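Local coordinates for Glyoxalase/bleomycin resistance protein/dioxygenase (Nocardioides sp., PDB 4MYM) that probably belongs to the vicinal oxygen chelate superfamily of glyoxalases, bleomycin resistance proteins and dioxygenases, its own substrate and reaction remaining undefined, at residues A[63-66]-A[71-74]; A[74-77]-A[83-86]; A[52-57]-A[147-152]. All coordinates share one frame; numbering follows the deposited sequence.

Interaction 1 of 3, residues A[63-66]-A[71-74]; sequences FADF and VILA
F66 and L73 are cross-strand neighbours in the antiparallel hairpin of strands 63-66 and 72-77, and the backbone supplies its one hydrogen bond within these ranges: F66 N donates to L73 O over 2.9 Å. One step along, D65 and A74 form a non-hydrogen-bonded pair, their CA atoms 4.0 Å apart. A CA-H...O contact from A74 CA to A64 O, 3.5 Å, adds a weaker polar link.

The apolar contacts divide between the two faces of the sheet. On the face carrying D65 and A74, the small methyl of A74 leaves room for larger neighbours: its CB meets D65 CB at 3.6 Å and F63 CE1 at 3.7 Å. F63 arrives there because its CG is anti to the backbone N (chi1 180°). On the other face F66 and L73 run alongside each other in the same sense, with F66 CD2 3.9 Å from L73 CG and L73 CB at the ring's edge.

D65 OD2 touches I72 CG2 by van der Waals contact; its polar partners lie outside, S58 OG hydrogen-bonding OD1 and K159 NZ of the second subunit salt-bridging OD2.

The hairpin is the central pair of a sheet ordered 33-38, 72-77, 63-66, 56-60, consistent with the beta-alpha-beta-beta-beta module of this family, and Y48 of helix 41-51 covers F66 and L73.

Interaction 2 of 3, residues A[74-77]-A[83-86]; sequences ALWD and ETTG
W76, near the end of strand 72-77, meets T84 and T85 in the last turn of helix 78-85, and the contact between the two ranges is made by side chains alone. It is small, burying 77 Å² in all.

Van der Waals contact comes first. Both partners touch the benzo part of the indole: T85 CG2 lies 4.0 Å from W76 CH2, and T84 OG1 is 4.0 Å from W76 CZ2. W76 and T85 reach toward each other from strand and helix, whereas T84 runs slantwise to the indole. A torsion that puts CG anti to the backbone N (chi1 -160°) carries the large ring out to the helix, and the length of the indole spans the distance.

The two threonine hydroxyls are bonded to their own helix and the residue beyond it. T84 OG1 bonds to L80 O, while T85 OG1 bonds to I81 O and V87 N, leaving the T85 methyl for the indole. D77, as N-cap, accepts from L80 N through OD2 and starts the helix whose end returns to W76.

W134 of the second subunit meets the W76 ring edge-to-face and also packs on T84. Although T84 OG1 is bonded to L80 O, it still touches the indole, by van der Waals contact and without a hydrogen bond to it. The strand-to-helix contact therefore rests on dispersion and on burial of the indole at the subunit interface.

Interaction 3 of 3, residues A[52-57]-A[147-152]; sequences LGYTLS and EFWEYF
L52, just past helix 41-51, reaches end-on toward W149 of strand 147-154. L52 CD1 sits over one face of the indole, 3.9 Å from the centroid of the six-membered ring and 15° off its normal, a CH-pi contact. With CG beside the backbone N (chi1 -57°) and an extended chi2, the branched leucine end reaches W149 with CD1 while CD2 passes alongside the Y151 hydroxyl, 4.1 Å from Y151 OH.

Y54 meets the same indole differently. Its OH comes to the edge, near the ring plane, 3.5 Å from W149 CH2, and Y54 CE1 is 3.9 Å from that carbon.

The indole is fixed from its own strand: W149 NE1 donates over 3.0 Å to the anti lone pair of E147 OE2, an atom 12° out of the indole plane. Y48 OH also bonds to E147 OE2, and F141 stacks on W149. The connection after helix 41-51 of the first beta-alpha-beta-beta-beta module thus packs on the last strand of the second.

Tryptophan suits this buried site twice over, giving an apolar surface to L52 and an N-H to a carboxylate gripped by three hydrogen bonds, two on OE2 and one from C145 N to OE1, which probably temper its charge.

In the fold
From the N terminus, strand 33-38 and helix 41-51 lead into 52-57, the first half of interaction 3. Strands 56-60 and 63-66 follow as neighbours, joined by D65 O and S57 N, 2.8 Å apart. The chain then turns through residues 67-71 and returns as strand 72-77, closing the short hairpin of interaction 1. A74 belongs to both interactions 1 and 2, so interaction 2 begins where interaction 1 ends and closes over helix 78-85. Both short loops fall within the long one that interaction 3 closes when strand 147-154 comes back, which ties the helix-to-strand connection of the first sheet's module to the second sheet. All three contacts also reach the second subunit.

Interaction 1 of 3, residues A[63-66]-A[71-74]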
ATOM      1  N   PHE A  63      12.775   4.841  10.874  1.00 23.78           N
ATOM      2  CA  PHE A  63      12.388   4.583   9.502  1.00 23.24           C
ATOM      3  C   PHE A  63      13.362   3.644   8.809  1.00 23.06           C
ATOM      4  O   PHE A  63      14.577   3.739   8.980  1.00 23.24           O
ATOM      5  CB  PHE A  63      12.299   5.900   8.713  1.00 23.68           C
ATOM      6  CG  PHE A  63      11.906   5.718   7.274  1.00 21.07           C
ATOM      7  CD1 PHE A  63      10.568   5.659   6.909  1.00 21.40           C
ATOM      8  CD2 PHE A  63      12.872   5.593   6.291  1.00 21.14           C
ATOM      9  CE1 PHE A  63      10.203   5.482   5.579  1.00 21.48           C
ATOM     10  CE2 PHE A  63      12.520   5.418   4.964  1.00 21.10           C
ATOM     11  CZ  PHE A  63      11.184   5.357   4.604  1.00 21.03           C
ATOM     12  N   ALA A  64      12.803   2.742   8.015  1.00 21.75           N
ATOM     13  CA  ALA A  64      13.576   1.939   7.083  1.00 21.89           C
ATOM     14  C   ALA A  64      12.722   1.686   5.852  1.00 21.95           C
ATOM     15  O   ALA A  64      11.499   1.601   5.949  1.00 22.61           O
ATOM     16  CB  ALA A  64      13.998   0.628   7.726  1.00 21.74           C
ATOM     17  N   ASP A  65      13.361   1.619   4.686  1.00 22.80           N
ATOM     18  CA  ASP A  65      12.687   1.149   3.492  1.00 22.19           C
ATOM     19  C   ASP A  65      13.563   0.209   2.689  1.00 20.93           C
ATOM     20  O   ASP A  65      14.762   0.047   2.964  1.00 20.15           O
ATOM     21  CB  ASP A  65      12.152   2.301   2.648  1.00 23.55           C
ATOM     22  CG  ASP A  65      13.235   3.151   2.030  1.00 24.89           C
ATOM     23  OD1 ASP A  65      14.445   2.865   2.172  1.00 26.53           O
ATOM     24  OD2 ASP A  65      12.843   4.131   1.375  1.00 26.72           O
ATOM     25  N   PHE A  66      12.943  -0.420   1.709  1.00 20.41           N
ATOM     26  CA  PHE A  66      13.560  -1.517   0.986  1.00 22.02           C
ATOM     27  C   PHE A  66      13.728  -1.183  -0.482  1.00 23.53           C
ATOM     28  O   PHE A  66      13.112  -0.239  -0.997  1.00 24.15           O
ATOM     29  CB  PHE A  66      12.718  -2.775   1.148  1.00 21.41           C
ATOM     30  CG  PHE A  66      12.479  -3.150   2.577  1.00 20.52           C
ATOM     31  CD1 PHE A  66      13.514  -3.606   3.364  1.00 20.60           C
ATOM     32  CD2 PHE A  66      11.217  -3.039   3.135  1.00 20.77           C
ATOM     33  CE1 PHE A  66      13.309  -3.956   4.686  1.00 20.31           C
ATOM     34  CE2 PHE A  66      10.998  -3.377   4.458  1.00 20.65           C
ATOM     35  CZ  PHE A  66      12.049  -3.833   5.242  1.00 20.79           C
ATOM     36  N   VAL A  71       6.779  -0.704  -6.469  1.00 23.78           N
ATOM     37  CA  VAL A  71       6.478   0.117  -5.297  1.00 23.97           C
ATOM     38  C   VAL A  71       7.524  -0.123  -4.195  1.00 22.42           C
ATOM     39  O   VAL A  71       7.983  -1.248  -3.982  1.00 22.55           O
ATOM     40  CB  VAL A  71       5.033  -0.128  -4.792  1.00 24.97           C
ATOM     41  CG1 VAL A  71       4.914  -1.496  -4.145  1.00 25.74           C
ATOM     42  CG2 VAL A  71       4.611   0.957  -3.809  1.00 27.13           C
ATOM     43  N   ILE A  72       7.935   0.950  -3.533  1.00 20.27           N
ATOM     44  CA  ILE A  72       8.922   0.873  -2.475  1.00 20.04           C
ATOM     45  C   ILE A  72       8.175   0.562  -1.178  1.00 20.16           C
ATOM     46  O   ILE A  72       7.239   1.272  -0.818  1.00 19.11           O
ATOM     47  CB  ILE A  72       9.694   2.193  -2.313  1.00 20.95           C
ATOM     48  CG1 ILE A  72      10.470   2.527  -3.602  1.00 21.49           C
ATOM     49  CG2 ILE A  72      10.609   2.149  -1.088  1.00 20.91           C
ATOM     50  CD1 ILE A  72      11.469   1.471  -4.034  1.00 22.61           C
ATOM     51  N   LEU A  73       8.564  -0.520  -0.507  1.00 18.49           N
ATOM     52  CA  LEU A  73       7.980  -0.850   0.790  1.00 18.07           C
ATOM     53  C   LEU A  73       8.794  -0.170   1.867  1.00 17.22           C
ATOM     54  O   LEU A  73      10.030  -0.265   1.876  1.00 17.74           O
ATOM     55  CB  LEU A  73       7.962  -2.358   1.009  1.00 17.87           C
ATOM     56  CG  LEU A  73       7.380  -2.871   2.329  1.00 17.63           C
ATOM     57  CD1 LEU A  73       5.899  -2.551   2.473  1.00 17.54           C
ATOM     58  CD2 LEU A  73       7.601  -4.372   2.383  1.00 17.74           C
ATOM     59  N   ALA A  74       8.098   0.505   2.777  1.00 16.79           N
ATOM     60  CA  ALA A  74       8.726   1.273   3.843  1.00 16.73           C
ATOM     61  C   ALA A  74       8.052   1.021   5.197  1.00 16.66           C
ATOM     62  O   ALA A  74       6.915   0.537   5.270  1.00 15.69           O
ATOM     63  CB  ALA A  74       8.690   2.759   3.499  1.00 16.95           C
TER

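Interaction 2 of 3, residues A[74-77]-A[83-86]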
ATOM      1  N   ALA A  74       8.098   0.505   2.777  1.00 16.79           N
ATOM      2  CA  ALA A  74       8.726   1.273   3.843  1.00 16.73           C
ATOM      3  C   ALA A  74       8.052   1.021   5.197  1.00 16.66           C
ATOM      4  O   ALA A  74       6.915   0.537   5.270  1.00 15.69           O
ATOM      5  CB  ALA A  74       8.690   2.759   3.499  1.00 16.95           C
ATOM      6  N   LEU A  75       8.785   1.320   6.265  1.00 17.06           N
ATOM      7  CA  LEU A  75       8.279   1.190   7.625  1.00 17.91           C
ATOM      8  C   LEU A  75       8.619   2.444   8.402  1.00 17.96           C
ATOM      9  O   LEU A  75       9.750   2.906   8.364  1.00 18.78           O
ATOM     10  CB  LEU A  75       8.925  -0.007   8.319  1.00 19.10           C
ATOM     11  CG  LEU A  75       9.012  -1.320   7.531  1.00 20.13           C
ATOM     12  CD1 LEU A  75       9.998  -2.273   8.208  1.00 20.86           C
ATOM     13  CD2 LEU A  75       7.640  -1.952   7.398  1.00 20.59           C
ATOM     14  N   TRP A  76       7.664   2.946   9.164  1.00 18.84           N
ATOM     15  CA  TRP A  76       7.856   4.188   9.902  1.00 19.57           C
ATOM     16  C   TRP A  76       7.173   4.062  11.262  1.00 19.26           C
ATOM     17  O   TRP A  76       5.983   3.755  11.342  1.00 19.21           O
ATOM     18  CB  TRP A  76       7.261   5.349   9.104  1.00 19.58           C
ATOM     19  CG  TRP A  76       7.760   6.726   9.470  1.00 20.56           C
ATOM     20  CD1 TRP A  76       8.639   7.073  10.462  1.00 21.94           C
ATOM     21  CD2 TRP A  76       7.377   7.941   8.835  1.00 21.34           C
ATOM     22  NE1 TRP A  76       8.826   8.447  10.473  1.00 21.27           N
ATOM     23  CE2 TRP A  76       8.056   8.996   9.486  1.00 21.62           C
ATOM     24  CE3 TRP A  76       6.530   8.241   7.770  1.00 21.25           C
ATOM     25  CZ2 TRP A  76       7.912  10.325   9.099  1.00 21.46           C
ATOM     26  CZ3 TRP A  76       6.384   9.571   7.393  1.00 22.42           C
ATOM     27  CH2 TRP A  76       7.078  10.591   8.059  1.00 21.61           C
ATOM     28  N   ASP A  77       7.943   4.282  12.321  1.00 20.31           N
ATOM     29  CA  ASP A  77       7.438   4.178  13.679  1.00 22.01           C
ATOM     30  C   ASP A  77       6.307   5.163  13.932  1.00 21.87           C
ATOM     31  O   ASP A  77       6.437   6.349  13.599  1.00 20.54           O
ATOM     32  CB  ASP A  77       8.559   4.467  14.676  1.00 24.06           C
ATOM     33  CG  ASP A  77       8.082   4.361  16.108  1.00 26.31           C
ATOM     34  OD1 ASP A  77       7.927   3.218  16.587  1.00 27.27           O
ATOM     35  OD2 ASP A  77       7.829   5.415  16.723  1.00 27.10           O
ATOM     36  N   GLU A  83       5.140  12.684  16.290  1.00 24.37           N
ATOM     37  CA  GLU A  83       6.017  13.738  16.786  1.00 26.93           C
ATOM     38  C   GLU A  83       6.537  14.667  15.685  1.00 27.28           C
ATOM     39  O   GLU A  83       6.714  15.860  15.922  1.00 27.20           O
ATOM     40  CB  GLU A  83       7.188  13.119  17.540  1.00 29.43           C
ATOM     41  CG  GLU A  83       6.764  12.426  18.830  1.00 31.86           C
ATOM     42  CD  GLU A  83       7.907  11.732  19.543  1.00 35.71           C
ATOM     43  OE1 GLU A  83       8.893  11.321  18.886  1.00 38.27           O
ATOM     44  OE2 GLU A  83       7.810  11.578  20.778  1.00 40.56           O
ATOM     45  N   THR A  84       6.769  14.134  14.484  1.00 24.76           N
ATOM     46  CA  THR A  84       7.426  14.919  13.435  1.00 24.16           C
ATOM     47  C   THR A  84       6.457  15.523  12.452  1.00 22.85           C
ATOM     48  O   THR A  84       6.800  16.505  11.803  1.00 23.42           O
ATOM     49  CB  THR A  84       8.414  14.079  12.611  1.00 23.65           C
ATOM     50  OG1 THR A  84       7.733  12.950  12.065  1.00 22.06           O
ATOM     51  CG2 THR A  84       9.579  13.618  13.456  1.00 23.55           C
ATOM     52  N   THR A  85       5.279  14.915  12.285  1.00 20.83           N
ATOM     53  CA  THR A  85       4.303  15.389  11.309  1.00 20.09           C
ATOM     54  C   THR A  85       2.988  15.828  11.922  1.00 20.14           C
ATOM     55  O   THR A  85       2.209  16.484  11.256  1.00 20.75           O
ATOM     56  CB  THR A  85       3.939  14.309  10.254  1.00 20.19           C
ATOM     57  OG1 THR A  85       3.243  13.223  10.883  1.00 18.26           O
ATOM     58  CG2 THR A  85       5.187  13.801   9.536  1.00 19.53           C
ATOM     59  N   GLY A  86       2.699  15.412  13.156  1.00 20.67           N
ATOM     60  CA  GLY A  86       1.377  15.638  13.735  1.00 19.48           C
ATOM     61  C   GLY A  86       0.283  14.716  13.201  1.00 19.10           C
ATOM     62  O   GLY A  86      -0.878  14.846  13.574  1.00 19.34           O
TER

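Interaction 3 of 3, residues A[52-57]-A[147-152]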
ATOM      1  N   LEU A  52      10.246 -12.484   3.814  1.00 22.41           N
ATOM      2  CA  LEU A  52       9.774 -12.140   2.471  1.00 21.79           C
ATOM      3  C   LEU A  52      10.855 -11.716   1.470  1.00 22.08           C
ATOM      4  O   LEU A  52      10.532 -11.479   0.314  1.00 23.24           O
ATOM      5  CB  LEU A  52       8.694 -11.052   2.548  1.00 21.64           C
ATOM      6  CG  LEU A  52       7.472 -11.378   3.395  1.00 21.81           C
ATOM      7  CD1 LEU A  52       6.456 -10.256   3.291  1.00 22.07           C
ATOM      8  CD2 LEU A  52       6.870 -12.713   2.948  1.00 22.25           C
ATOM      9  N   GLY A  53      12.108 -11.609   1.910  1.00 21.93           N
ATOM     10  CA  GLY A  53      13.241 -11.383   1.008  1.00 22.02           C
ATOM     11  C   GLY A  53      13.476  -9.960   0.546  1.00 21.69           C
ATOM     12  O   GLY A  53      14.136  -9.740  -0.479  1.00 20.97           O
ATOM     13  N   TYR A  54      12.948  -8.987   1.290  1.00 20.80           N
ATOM     14  CA  TYR A  54      13.200  -7.587   0.973  1.00 19.97           C
ATOM     15  C   TYR A  54      14.618  -7.230   1.387  1.00 21.06           C
ATOM     16  O   TYR A  54      15.192  -7.855   2.294  1.00 22.46           O
ATOM     17  CB  TYR A  54      12.154  -6.671   1.646  1.00 18.85           C
ATOM     18  CG  TYR A  54      10.823  -6.637   0.918  1.00 17.55           C
ATOM     19  CD1 TYR A  54       9.803  -7.527   1.245  1.00 16.71           C
ATOM     20  CD2 TYR A  54      10.580  -5.717  -0.102  1.00 16.82           C
ATOM     21  CE1 TYR A  54       8.593  -7.510   0.576  1.00 16.57           C
ATOM     22  CE2 TYR A  54       9.373  -5.695  -0.762  1.00 16.86           C
ATOM     23  CZ  TYR A  54       8.381  -6.596  -0.420  1.00 15.98           C
ATOM     24  OH  TYR A  54       7.175  -6.581  -1.084  1.00 16.25           O
ATOM     25  N   THR A  55      15.202  -6.245   0.710  1.00 22.54           N
ATOM     26  CA  THR A  55      16.553  -5.787   1.040  1.00 24.96           C
ATOM     27  C   THR A  55      16.515  -4.323   1.472  1.00 24.33           C
ATOM     28  O   THR A  55      15.942  -3.493   0.772  1.00 22.39           O
ATOM     29  CB  THR A  55      17.493  -5.930  -0.173  1.00 26.03           C
ATOM     30  OG1 THR A  55      17.536  -7.302  -0.570  1.00 27.20           O
ATOM     31  CG2 THR A  55      18.914  -5.458   0.169  1.00 27.12           C
ATOM     32  N   LEU A  56      17.131  -4.026   2.615  1.00 25.20           N
ATOM     33  CA  LEU A  56      17.215  -2.659   3.134  1.00 26.27           C
ATOM     34  C   LEU A  56      17.897  -1.724   2.145  1.00 27.38           C
ATOM     35  O   LEU A  56      18.919  -2.066   1.541  1.00 25.84           O
ATOM     36  CB  LEU A  56      17.969  -2.619   4.465  1.00 27.42           C
ATOM     37  CG  LEU A  56      17.159  -2.996   5.699  1.00 28.33           C
ATOM     38  CD1 LEU A  56      18.089  -3.285   6.871  1.00 28.83           C
ATOM     39  CD2 LEU A  56      16.149  -1.905   6.053  1.00 28.19           C
ATOM     40  N   SER A  57      17.302  -0.549   1.982  1.00 26.48           N
ATOM     41  CA  SER A  57      17.761   0.455   1.036  1.00 27.63           C
ATOM     42  C   SER A  57      18.213   1.714   1.778  1.00 27.77           C
ATOM     43  O   SER A  57      19.249   2.298   1.447  1.00 27.66           O
ATOM     44  CB  SER A  57      16.633   0.787   0.058  1.00 28.52           C
ATOM     45  OG  SER A  57      17.068   1.684  -0.950  1.00 30.53           O
ATOM     46  N   GLU A 147      -1.048  -5.060   8.784  1.00 18.25           N
ATOM     47  CA  GLU A 147      -1.472  -5.420   7.450  1.00 17.10           C
ATOM     48  C   GLU A 147      -1.624  -6.934   7.349  1.00 16.45           C
ATOM     49  O   GLU A 147      -1.060  -7.691   8.161  1.00 16.06           O
ATOM     50  CB  GLU A 147      -0.464  -4.932   6.401  1.00 17.73           C
ATOM     51  CG  GLU A 147       0.700  -5.869   6.102  1.00 18.55           C
ATOM     52  CD  GLU A 147       1.788  -5.890   7.166  1.00 18.85           C
ATOM     53  OE1 GLU A 147       1.589  -5.384   8.295  1.00 19.60           O
ATOM     54  OE2 GLU A 147       2.874  -6.423   6.855  1.00 20.64           O
ATOM     55  N   PHE A 148      -2.365  -7.354   6.336  1.00 15.72           N
ATOM     56  CA  PHE A 148      -2.227  -8.713   5.826  1.00 15.47           C
ATOM     57  C   PHE A 148      -1.846  -8.700   4.362  1.00 15.63           C
ATOM     58  O   PHE A 148      -2.075  -7.713   3.651  1.00 15.63           O
ATOM     59  CB  PHE A 148      -3.470  -9.579   6.074  1.00 15.09           C
ATOM     60  CG  PHE A 148      -4.717  -9.167   5.339  1.00 15.26           C
ATOM     61  CD1 PHE A 148      -5.403  -7.992   5.658  1.00 15.96           C
ATOM     62  CD2 PHE A 148      -5.279 -10.010   4.389  1.00 15.89           C
ATOM     63  CE1 PHE A 148      -6.584  -7.658   5.008  1.00 16.22           C
ATOM     64  CE2 PHE A 148      -6.445  -9.674   3.732  1.00 15.69           C
ATOM     65  CZ  PHE A 148      -7.112  -8.509   4.049  1.00 15.99           C
ATOM     66  N   TRP A 149      -1.267  -9.815   3.946  1.00 15.15           N
ATOM     67  CA  TRP A 149      -0.810 -10.053   2.579  1.00 15.64           C
ATOM     68  C   TRP A 149      -1.671 -11.101   1.901  1.00 16.07           C
ATOM     69  O   TRP A 149      -2.122 -12.069   2.536  1.00 16.25           O
ATOM     70  CB  TRP A 149       0.633 -10.544   2.601  1.00 15.50           C
ATOM     71  CG  TRP A 149       1.636  -9.503   3.045  1.00 16.01           C
ATOM     72  CD1 TRP A 149       1.800  -8.994   4.304  1.00 15.97           C
ATOM     73  CD2 TRP A 149       2.628  -8.870   2.229  1.00 16.19           C
ATOM     74  NE1 TRP A 149       2.824  -8.073   4.320  1.00 16.28           N
ATOM     75  CE2 TRP A 149       3.348  -7.975   3.058  1.00 16.84           C
ATOM     76  CE3 TRP A 149       2.975  -8.967   0.876  1.00 16.05           C
ATOM     77  CZ2 TRP A 149       4.401  -7.180   2.571  1.00 16.88           C
ATOM     78  CZ3 TRP A 149       4.002  -8.183   0.396  1.00 16.14           C
ATOM     79  CH2 TRP A 149       4.706  -7.298   1.242  1.00 16.33           C
ATOM     80  N   GLU A 150      -1.916 -10.883   0.615  1.00 15.92           N
ATOM     81  CA  GLU A 150      -2.611 -11.813  -0.233  1.00 15.65           C
ATOM     82  C   GLU A 150      -1.686 -12.134  -1.406  1.00 16.33           C
ATOM     83  O   GLU A 150      -1.124 -11.230  -2.018  1.00 15.62           O
ATOM     84  CB  GLU A 150      -3.893 -11.204  -0.758  1.00 16.13           C
ATOM     85  CG  GLU A 150      -4.655 -12.105  -1.735  1.00 16.37           C
ATOM     86  CD  GLU A 150      -5.705 -11.377  -2.527  1.00 17.36           C
ATOM     87  OE1 GLU A 150      -5.362 -10.385  -3.212  1.00 18.57           O
ATOM     88  OE2 GLU A 150      -6.872 -11.801  -2.508  1.00 18.44           O
ATOM     89  N   TYR A 151      -1.482 -13.420  -1.670  1.00 16.77           N
ATOM     90  CA  TYR A 151      -0.913 -13.866  -2.938  1.00 16.77           C
ATOM     91  C   TYR A 151      -2.094 -14.484  -3.656  1.00 17.08           C
ATOM     92  O   TYR A 151      -2.848 -15.266  -3.062  1.00 17.03           O
ATOM     93  CB  TYR A 151       0.196 -14.904  -2.747  1.00 16.97           C
ATOM     94  CG  TYR A 151       1.539 -14.420  -2.256  1.00 17.54           C
ATOM     95  CD1 TYR A 151       1.664 -13.337  -1.383  1.00 17.94           C
ATOM     96  CD2 TYR A 151       2.705 -15.091  -2.618  1.00 19.00           C
ATOM     97  CE1 TYR A 151       2.899 -12.918  -0.929  1.00 18.07           C
ATOM     98  CE2 TYR A 151       3.940 -14.681  -2.154  1.00 19.03           C
ATOM     99  CZ  TYR A 151       4.031 -13.588  -1.314  1.00 18.86           C
ATOM    100  OH  TYR A 151       5.263 -13.195  -0.841  1.00 18.37           O
ATOM    101  N   PHE A 152      -2.311 -14.107  -4.911  1.00 16.76           N
ATOM    102  CA  PHE A 152      -3.457 -14.583  -5.658  1.00 16.76           C
ATOM    103  C   PHE A 152      -3.055 -14.858  -7.102  1.00 17.82           C
ATOM    104  O   PHE A 152      -2.095 -14.268  -7.606  1.00 16.90           O
ATOM    105  CB  PHE A 152      -4.648 -13.618  -5.606  1.00 17.60           C
ATOM    106  CG  PHE A 152      -4.473 -12.353  -6.419  1.00 18.12           C
ATOM    107  CD1 PHE A 152      -3.733 -11.281  -5.924  1.00 19.01           C
ATOM    108  CD2 PHE A 152      -5.075 -12.221  -7.658  1.00 19.07           C
ATOM    109  CE1 PHE A 152      -3.568 -10.119  -6.670  1.00 19.58           C
ATOM    110  CE2 PHE A 152      -4.904 -11.061  -8.405  1.00 19.38           C
ATOM    111  CZ  PHE A 152      -4.166 -10.011  -7.906  1.00 19.57           C
TER